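Local coordinates for glycosyltransferase-stabilizing protein Gtf2 (Streptococcus gordonii, PDB 5E9T) that binds the serine-rich adhesin GspB as substrate and partners GtfA in a complex that adds its first sugar, GlcNAc from UDP-GlcNAc, for export, at residues 371-382 and 389-399. Residues are numbered along the deposited sequence; the frame is centred on the assembly and turned at random.
Sequences FENNLLILGFEQ and YIAQQHIFDSS
Phe371 and Tyr389 form an offset stack, ring centroids 4.7 Å apart, with their planes inclined at 29°. The overlap lies near the stems: Phe371 CD2 meets Tyr389 CB at 3.6 Å, and Phe371 CB packs against Tyr389 CD1. The side chain of Phe371 swings away from its own amide nitrogen (chi1 -179°), which carries its ring from the last turn of helix 366-372 to the returning loop. Tyrosine suits the partner position because its ring can stack while its hydroxyl hydrogen-bonds Arg368 of the same helix. Farther along, Phe380 and Phe396 meet rim to rim, and Ser399 N lies over one face of Phe380.

Aliphatic side chains fill the buried side between strand and loop. Extended Ile390 lays CD1 against the strand backbone, 3.7 Å from Leu378 CA and close to Gly379 N. Leu376 sets its methyls beside the His394 imidazole, Leu378 CB reaches Phe396 CE2 at 4.1 Å, and Ile377 CD1 approaches Tyr389 CB at 4.3 Å.

Strand 353-356, helix 366-372 and strand 376-379 make a beta-alpha-beta crossover with parallel, neighbouring strands; a Schellman motif with Asn374 at positive phi ends its helix. The 389-399 loop passes along the second strand towards helix 405-409, whose Ala405 and Leu408 touch Phe396.

Backbone polar contact is slight: Phe396 N gives Gly379 O a weak, bent hydrogen bond (2.7 Å). Glutamate suits the exposed end, where Glu381 salt-bridges Arg387.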
loop_
_atom_site.group_PDB
_atom_site.type_symbol
_atom_site.label_atom_id
_atom_site.label_comp_id
_atom_site.label_asym_id
_atom_site.label_seq_id
_atom_site.Cartn_x
_atom_site.Cartn_y
_atom_site.Cartn_z
ATOM N N PHE B 371 -9.812 -48.180 2.383
ATOM C CA PHE B 371 -9.869 -49.067 3.542
ATOM C C PHE B 371 -11.308 -49.346 3.960
ATOM O O PHE B 371 -11.657 -50.486 4.288
ATOM C CB PHE B 371 -9.079 -48.450 4.698
ATOM C CG PHE B 371 -9.054 -49.291 5.944
ATOM C CD1 PHE B 371 -10.024 -49.135 6.923
ATOM C CD2 PHE B 371 -8.052 -50.226 6.145
ATOM C CE1 PHE B 371 -10.001 -49.902 8.071
ATOM C CE2 PHE B 371 -8.023 -50.995 7.292
ATOM C CZ PHE B 371 -9.000 -50.833 8.256
ATOM N N GLU B 372 -12.160 -48.317 3.951
ATOM C CA GLU B 372 -13.556 -48.514 4.326
ATOM C C GLU B 372 -14.290 -49.400 3.327
ATOM O O GLU B 372 -15.283 -50.044 3.684
ATOM C CB GLU B 372 -14.267 -47.165 4.448
ATOM C CG GLU B 372 -13.642 -46.208 5.449
ATOM C CD GLU B 372 -14.563 -45.056 5.795
ATOM O OE1 GLU B 372 -15.708 -45.040 5.293
ATOM O OE2 GLU B 372 -14.147 -44.166 6.569
ATOM N N ASN B 373 -13.834 -49.428 2.078
ATOM C CA ASN B 373 -14.437 -50.240 1.031
ATOM C C ASN B 373 -13.734 -51.579 0.834
ATOM O O ASN B 373 -14.033 -52.287 -0.134
ATOM C CB ASN B 373 -14.482 -49.456 -0.279
ATOM C CG ASN B 373 -15.772 -48.681 -0.444
ATOM O OD1 ASN B 373 -16.618 -49.030 -1.270
ATOM N ND2 ASN B 373 -15.939 -47.631 0.352
ATOM N N ASN B 374 -12.780 -51.920 1.704
ATOM C CA ASN B 374 -12.083 -53.206 1.686
ATOM C C ASN B 374 -11.262 -53.409 0.421
ATOM O O ASN B 374 -10.993 -54.548 0.028
ATOM C CB ASN B 374 -13.058 -54.377 1.870
ATOM C CG ASN B 374 -13.039 -54.939 3.277
ATOM O OD1 ASN B 374 -11.975 -55.197 3.842
ATOM N ND2 ASN B 374 -14.220 -55.134 3.853
ATOM N N LEU B 375 -10.858 -52.323 -0.229
ATOM C CA LEU B 375 -9.838 -52.416 -1.263
ATOM C C LEU B 375 -8.485 -52.680 -0.617
ATOM O O LEU B 375 -8.136 -52.062 0.395
ATOM C CB LEU B 375 -9.778 -51.126 -2.083
ATOM C CG LEU B 375 -10.816 -50.859 -3.171
ATOM C CD1 LEU B 375 -12.193 -50.639 -2.585
ATOM C CD2 LEU B 375 -10.402 -49.658 -4.002
ATOM N N LEU B 376 -7.719 -53.604 -1.200
ATOM C CA LEU B 376 -6.376 -53.867 -0.701
ATOM C C LEU B 376 -5.430 -52.788 -1.200
ATOM O O LEU B 376 -5.260 -52.611 -2.413
ATOM C CB LEU B 376 -5.855 -55.235 -1.125
ATOM C CG LEU B 376 -4.367 -55.269 -0.775
ATOM C CD1 LEU B 376 -4.135 -55.279 0.749
ATOM C CD2 LEU B 376 -3.656 -56.437 -1.435
ATOM N N ILE B 377 -4.790 -52.099 -0.269
ATOM C CA ILE B 377 -3.908 -50.980 -0.572
ATOM C C ILE B 377 -2.457 -51.444 -0.562
ATOM O O ILE B 377 -2.032 -52.158 0.357
ATOM C CB ILE B 377 -4.124 -49.848 0.447
ATOM C CG1 ILE B 377 -5.621 -49.631 0.684
ATOM C CG2 ILE B 377 -3.430 -48.577 -0.024
ATOM C CD1 ILE B 377 -5.913 -48.802 1.901
ATOM N N LEU B 378 -1.691 -51.026 -1.579
ATOM C CA LEU B 378 -0.236 -51.173 -1.608
ATOM C C LEU B 378 0.381 -49.920 -2.207
ATOM O O LEU B 378 -0.247 -49.225 -3.007
ATOM C CB LEU B 378 0.261 -52.354 -2.455
ATOM C CG LEU B 378 -0.542 -53.639 -2.507
ATOM C CD1 LEU B 378 -0.007 -54.649 -3.536
ATOM C CD2 LEU B 378 -0.451 -54.114 -1.178
ATOM N N GLY B 379 1.645 -49.681 -1.874
ATOM C CA GLY B 379 2.402 -48.611 -2.501
ATOM C C GLY B 379 3.866 -48.748 -2.150
ATOM O O GLY B 379 4.296 -49.745 -1.564
ATOM N N PHE B 380 4.628 -47.721 -2.522
ATOM C CA PHE B 380 6.047 -47.602 -2.227
ATOM C C PHE B 380 6.217 -46.692 -1.018
ATOM O O PHE B 380 5.240 -46.200 -0.470
ATOM C CB PHE B 380 6.773 -47.084 -3.463
ATOM C CG PHE B 380 6.451 -47.868 -4.698
ATOM C CD1 PHE B 380 6.023 -47.250 -5.853
ATOM C CD2 PHE B 380 6.543 -49.237 -4.689
ATOM C CE1 PHE B 380 5.712 -48.001 -6.977
ATOM C CE2 PHE B 380 6.234 -49.983 -5.800
ATOM C CZ PHE B 380 5.819 -49.364 -6.943
ATOM N N GLU B 381 7.463 -46.461 -0.587
ATOM C CA GLU B 381 7.632 -45.736 0.671
ATOM C C GLU B 381 7.155 -44.296 0.563
ATOM O O GLU B 381 6.694 -43.729 1.561
ATOM C CB GLU B 381 9.077 -45.768 1.165
ATOM C CG GLU B 381 9.263 -44.992 2.476
ATOM C CD GLU B 381 8.843 -45.787 3.706
ATOM O OE1 GLU B 381 9.219 -46.972 3.808
ATOM O OE2 GLU B 381 8.127 -45.235 4.566
ATOM N N GLN B 382 7.152 -43.705 -0.628
ATOM C CA GLN B 382 6.481 -42.418 -0.710
ATOM C C GLN B 382 5.030 -42.790 -0.956
ATOM O O GLN B 382 4.590 -42.992 -2.093
ATOM C CB GLN B 382 7.063 -41.509 -1.791
ATOM C CG GLN B 382 6.191 -40.270 -2.030
ATOM C CD GLN B 382 6.970 -38.993 -2.265
ATOM O OE1 GLN B 382 7.891 -38.661 -1.519
ATOM N NE2 GLN B 382 6.567 -38.237 -3.271
ATOM N N TYR B 389 -3.385 -47.441 7.486
ATOM C CA TYR B 389 -4.182 -48.491 6.857
ATOM C C TYR B 389 -3.404 -49.412 5.927
ATOM O O TYR B 389 -4.014 -50.298 5.319
ATOM C CB TYR B 389 -5.344 -47.874 6.075
ATOM C CG TYR B 389 -6.120 -46.855 6.866
ATOM C CD1 TYR B 389 -6.824 -45.861 6.241
ATOM C CD2 TYR B 389 -6.161 -46.896 8.238
ATOM C CE1 TYR B 389 -7.527 -44.921 6.964
ATOM C CE2 TYR B 389 -6.861 -45.962 8.964
ATOM C CZ TYR B 389 -7.548 -44.977 8.325
ATOM O OH TYR B 389 -8.256 -44.045 9.049
ATOM N N ILE B 390 -2.098 -49.231 5.767
ATOM C CA ILE B 390 -1.319 -50.097 4.890
ATOM C C ILE B 390 -0.366 -50.920 5.741
ATOM O O ILE B 390 0.342 -50.386 6.604
ATOM C CB ILE B 390 -0.578 -49.310 3.793
ATOM C CG1 ILE B 390 -0.033 -50.275 2.738
ATOM C CG2 ILE B 390 0.527 -48.439 4.372
ATOM C CD1 ILE B 390 0.686 -49.610 1.596
ATOM N N ALA B 391 -0.379 -52.229 5.515
ATOM C CA ALA B 391 0.474 -53.125 6.271
ATOM C C ALA B 391 1.913 -53.039 5.782
ATOM O O ALA B 391 2.187 -52.693 4.632
ATOM C CB ALA B 391 -0.028 -54.564 6.156
ATOM N N GLN B 392 2.836 -53.365 6.687
ATOM C CA GLN B 392 4.255 -53.409 6.358
ATOM C C GLN B 392 4.535 -54.352 5.198
ATOM O O GLN B 392 5.362 -54.050 4.330
ATOM C CB GLN B 392 5.047 -53.855 7.581
ATOM C CG GLN B 392 6.543 -53.708 7.443
ATOM C CD GLN B 392 7.009 -52.306 7.706
ATOM O OE1 GLN B 392 6.906 -51.427 6.853
ATOM N NE2 GLN B 392 7.539 -52.085 8.898
ATOM N N GLN B 393 3.888 -55.520 5.184
ATOM C CA GLN B 393 4.191 -56.519 4.159
ATOM C C GLN B 393 3.867 -55.979 2.777
ATOM O O GLN B 393 4.511 -56.329 1.776
ATOM C CB GLN B 393 3.383 -57.782 4.434
ATOM C CG GLN B 393 3.414 -58.185 5.899
ATOM C CD GLN B 393 2.121 -57.863 6.619
ATOM O OE1 GLN B 393 1.050 -57.969 6.044
ATOM N NE2 GLN B 393 2.219 -57.474 7.885
ATOM N N HIS B 394 2.866 -55.113 2.725
ATOM C CA HIS B 394 2.325 -54.542 1.507
ATOM C C HIS B 394 3.122 -53.341 0.998
ATOM O O HIS B 394 3.167 -53.116 -0.220
ATOM C CB HIS B 394 0.850 -54.217 1.776
ATOM C CG HIS B 394 0.005 -55.445 1.933
ATOM N ND1 HIS B 394 0.213 -56.380 2.925
ATOM C CD2 HIS B 394 -1.004 -55.928 1.170
ATOM C CE1 HIS B 394 -0.664 -57.361 2.787
ATOM N NE2 HIS B 394 -1.412 -57.111 1.727
ATOM N N ILE B 395 3.779 -52.594 1.890
ATOM C CA ILE B 395 4.510 -51.400 1.479
ATOM C C ILE B 395 5.795 -51.792 0.759
ATOM O O ILE B 395 6.364 -52.869 0.981
ATOM C CB ILE B 395 4.814 -50.494 2.687
ATOM C CG1 ILE B 395 5.349 -49.137 2.222
ATOM C CG2 ILE B 395 5.845 -51.137 3.595
ATOM C CD1 ILE B 395 4.991 -47.991 3.128
ATOM N N PHE B 396 6.271 -50.900 -0.103
ATOM C CA PHE B 396 7.470 -51.134 -0.888
ATOM C C PHE B 396 8.437 -49.982 -0.700
ATOM O O PHE B 396 8.087 -48.933 -0.157
ATOM C CB PHE B 396 7.142 -51.269 -2.368
ATOM C CG PHE B 396 6.165 -52.333 -2.655
ATOM C CD1 PHE B 396 6.262 -53.560 -2.034
ATOM C CD2 PHE B 396 5.088 -52.076 -3.472
ATOM C CE1 PHE B 396 5.333 -54.539 -2.277
ATOM C CE2 PHE B 396 4.154 -53.030 -3.694
ATOM C CZ PHE B 396 4.273 -54.269 -3.105
ATOM N N ASP B 397 9.670 -50.193 -1.146
ATOM C CA ASP B 397 10.619 -49.096 -1.226
ATOM C C ASP B 397 10.267 -48.193 -2.402
ATOM O O ASP B 397 9.396 -48.507 -3.212
ATOM C CB ASP B 397 12.037 -49.623 -1.390
ATOM C CG ASP B 397 12.570 -50.230 -0.142
ATOM O OD1 ASP B 397 11.956 -50.053 0.925
ATOM O OD2 ASP B 397 13.616 -50.894 -0.248
ATOM N N SER B 398 11.026 -47.113 -2.563
ATOM C CA SER B 398 10.639 -46.147 -3.585
ATOM C C SER B 398 11.236 -46.713 -4.855
ATOM O O SER B 398 12.361 -46.412 -5.237
ATOM C CB SER B 398 11.204 -44.758 -3.296
ATOM O OG SER B 398 10.457 -44.078 -2.305
ATOM N N SER B 399 10.420 -47.504 -5.537
ATOM C CA SER B 399 10.844 -48.263 -6.699
ATOM C C SER B 399 12.207 -48.936 -6.512
ATOM O O SER B 399 12.886 -49.229 -7.503
ATOM C CB SER B 399 10.851 -47.386 -7.948
ATOM O OG SER B 399 11.743 -47.893 -8.926
#